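PDB 5KOL: inactive PncC family protein, which is of unknown function, belongs to the CinA family and probably has no nicotinamide-nucleotide amidohydrolase activity. Local coordinates for residues D16-L21 and F163-L168. Residues are numbered along the deposited sequence; the frame is centred on the assembly and turned at random.
Sequences DTIENL and FALAQL
Leu-21, in the first turn of helix 18-31, reaches across to Leu-165 and Ala-166 of helix 153-171, and the contact is wholly apolar. The CB of Leu-21 points toward helix 153-171 and lies 4.2 Å from Leu-165 CB. Its CG, set anti to the carbonyl carbon (chi1 -65°), is the fork, and chi2 of 169° turns the two methyls to consecutive residues: CD1 comes to 4.1 Å from CB of Leu-165, while CD2 rests on Ala-166, 3.9 Å from its CB and 4.0 Å from its CA. The small alanine lets the leucine branch come down close to the helix backbone; Leu-21 CA and Ala-166 CA, 6.3 Å apart, are the nearest CA pair across the two segments. Leu-165 in turn sends its CD1 methyl to the tip of Ile-18, whose CD1 it meets at 3.9 Å, the two side chains crossing at about a right angle. Ile-18 starts out pointing past the other helix, and its CG1 arm brings CD1 back toward it.

The start of helix 18-31 is fixed by Thr-17 at the N-cap, whose OG1 accepts a nearly straight bond from Asn-20 N (3.0 Å, 163°). Ile-18 and Leu-21 also touch Arg-162, which donates a hydrogen bond to Asp-16 O and so ties the loop before helix 18-31 to helix 153-171. This largely buried hydrophobic helix-helix packing joins the first and last helices of the alpha/beta fold. The N-terminal turn of helix 18-31 meets one side of helix 153-171, whereas Ala-164 packs on strand 110-116 and Leu-168 on strands 110-116 and 131-138 of the mixed sheet.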
loop_
_atom_site.group_PDB
_atom_site.type_symbol
_atom_site.label_atom_id
_atom_site.label_comp_id
_atom_site.label_asym_id
_atom_site.label_seq_id
_atom_site.Cartn_x
_atom_site.Cartn_y
_atom_site.Cartn_z
ATOM N N ASP A 16 11.505 -16.433 11.863
ATOM C CA ASP A 16 10.445 -15.440 11.664
ATOM C C ASP A 16 10.588 -14.746 10.306
ATOM O O ASP A 16 10.758 -13.531 10.205
ATOM C CB ASP A 16 10.433 -14.408 12.790
ATOM C CG ASP A 16 10.247 -15.031 14.153
ATOM O OD1 ASP A 16 11.039 -14.726 15.065
ATOM O OD2 ASP A 16 9.347 -15.886 14.299
ATOM N N THR A 17 10.518 -15.545 9.243
ATOM C CA THR A 17 10.489 -14.980 7.901
ATOM C C THR A 17 9.113 -14.371 7.616
ATOM O O THR A 17 8.125 -14.699 8.263
ATOM C CB THR A 17 10.810 -16.056 6.856
ATOM O OG1 THR A 17 9.798 -17.073 6.893
ATOM C CG2 THR A 17 12.162 -16.714 7.155
ATOM N N ILE A 18 9.053 -13.482 6.616
ATOM C CA ILE A 18 7.747 -12.983 6.176
ATOM C C ILE A 18 6.817 -14.145 5.862
ATOM O O ILE A 18 5.638 -14.139 6.224
ATOM C CB ILE A 18 7.900 -12.055 4.954
ATOM C CG1 ILE A 18 8.612 -10.772 5.358
ATOM C CG2 ILE A 18 6.537 -11.760 4.338
ATOM C CD1 ILE A 18 7.847 -10.017 6.384
ATOM N N GLU A 19 7.340 -15.163 5.181
ATOM C CA GLU A 19 6.515 -16.287 4.762
ATOM C C GLU A 19 5.931 -17.020 5.966
ATOM O O GLU A 19 4.728 -17.304 6.005
ATOM C CB GLU A 19 7.342 -17.253 3.901
ATOM C CG GLU A 19 7.760 -16.747 2.515
ATOM C CD GLU A 19 8.689 -15.522 2.537
ATOM O OE1 GLU A 19 8.477 -14.617 1.699
ATOM O OE2 GLU A 19 9.623 -15.453 3.375
ATOM N N ASN A 20 6.779 -17.362 6.949
ATOM C CA ASN A 20 6.322 -18.140 8.102
ATOM C C ASN A 20 5.384 -17.326 8.982
ATOM O O ASN A 20 4.416 -17.865 9.528
ATOM C CB ASN A 20 7.513 -18.644 8.919
ATOM C CG ASN A 20 8.266 -19.773 8.229
ATOM O OD1 ASN A 20 7.763 -20.376 7.278
ATOM N ND2 ASN A 20 9.476 -20.067 8.708
ATOM N N LEU A 21 5.654 -16.029 9.132
ATOM C CA LEU A 21 4.804 -15.183 9.967
ATOM C C LEU A 21 3.412 -15.033 9.366
ATOM O O LEU A 21 2.410 -15.102 10.085
ATOM C CB LEU A 21 5.451 -13.803 10.132
ATOM C CG LEU A 21 6.784 -13.741 10.879
ATOM C CD1 LEU A 21 7.454 -12.364 10.747
ATOM C CD2 LEU A 21 6.533 -14.124 12.342
ATOM N N PHE A 163 8.736 -7.394 12.274
ATOM C CA PHE A 163 8.380 -7.148 13.671
ATOM C C PHE A 163 6.885 -6.857 13.824
ATOM O O PHE A 163 6.237 -7.348 14.753
ATOM C CB PHE A 163 9.199 -5.978 14.221
ATOM C CG PHE A 163 8.845 -5.621 15.626
ATOM C CD1 PHE A 163 9.384 -6.330 16.682
ATOM C CD2 PHE A 163 7.961 -4.577 15.897
ATOM C CE1 PHE A 163 9.062 -6.034 17.983
ATOM C CE2 PHE A 163 7.632 -4.267 17.206
ATOM C CZ PHE A 163 8.172 -4.997 18.251
ATOM N N ALA A 164 6.336 -6.023 12.936
ATOM C CA ALA A 164 4.911 -5.686 12.992
ATOM C C ALA A 164 4.036 -6.939 12.982
ATOM O O ALA A 164 3.047 -7.037 13.728
ATOM C CB ALA A 164 4.556 -4.778 11.807
ATOM N N LEU A 165 4.402 -7.910 12.146
ATOM C CA LEU A 165 3.680 -9.176 12.038
ATOM C C LEU A 165 3.911 -10.055 13.264
ATOM O O LEU A 165 2.960 -10.588 13.853
ATOM C CB LEU A 165 4.144 -9.903 10.765
ATOM C CG LEU A 165 3.839 -9.184 9.431
ATOM C CD1 LEU A 165 4.452 -9.941 8.276
ATOM C CD2 LEU A 165 2.340 -9.060 9.205
ATOM N N ALA A 166 5.180 -10.249 13.642
ATOM C CA ALA A 166 5.500 -11.137 14.757
ATOM C C ALA A 166 4.889 -10.645 16.062
ATOM O O ALA A 166 4.445 -11.449 16.898
ATOM C CB ALA A 166 7.021 -11.278 14.889
ATOM N N GLN A 167 4.878 -9.324 16.275
ATOM C CA GLN A 167 4.300 -8.822 17.517
ATOM C C GLN A 167 2.782 -8.956 17.523
ATOM O O GLN A 167 2.187 -9.103 18.591
ATOM C CB GLN A 167 4.708 -7.361 17.770
ATOM C CG GLN A 167 4.253 -6.835 19.159
ATOM C CD GLN A 167 5.073 -7.404 20.316
ATOM O OE1 GLN A 167 6.307 -7.541 20.227
ATOM N NE2 GLN A 167 4.395 -7.744 21.406
ATOM N N LEU A 168 2.123 -8.891 16.363
ATOM C CA LEU A 168 0.694 -9.176 16.372
ATOM C C LEU A 168 0.440 -10.616 16.810
ATOM O O LEU A 168 -0.491 -10.890 17.572
ATOM C CB LEU A 168 0.078 -8.880 15.006
ATOM C CG LEU A 168 -1.416 -9.223 14.951
ATOM C CD1 LEU A 168 -2.212 -8.446 16.027
ATOM C CD2 LEU A 168 -1.959 -8.885 13.582
#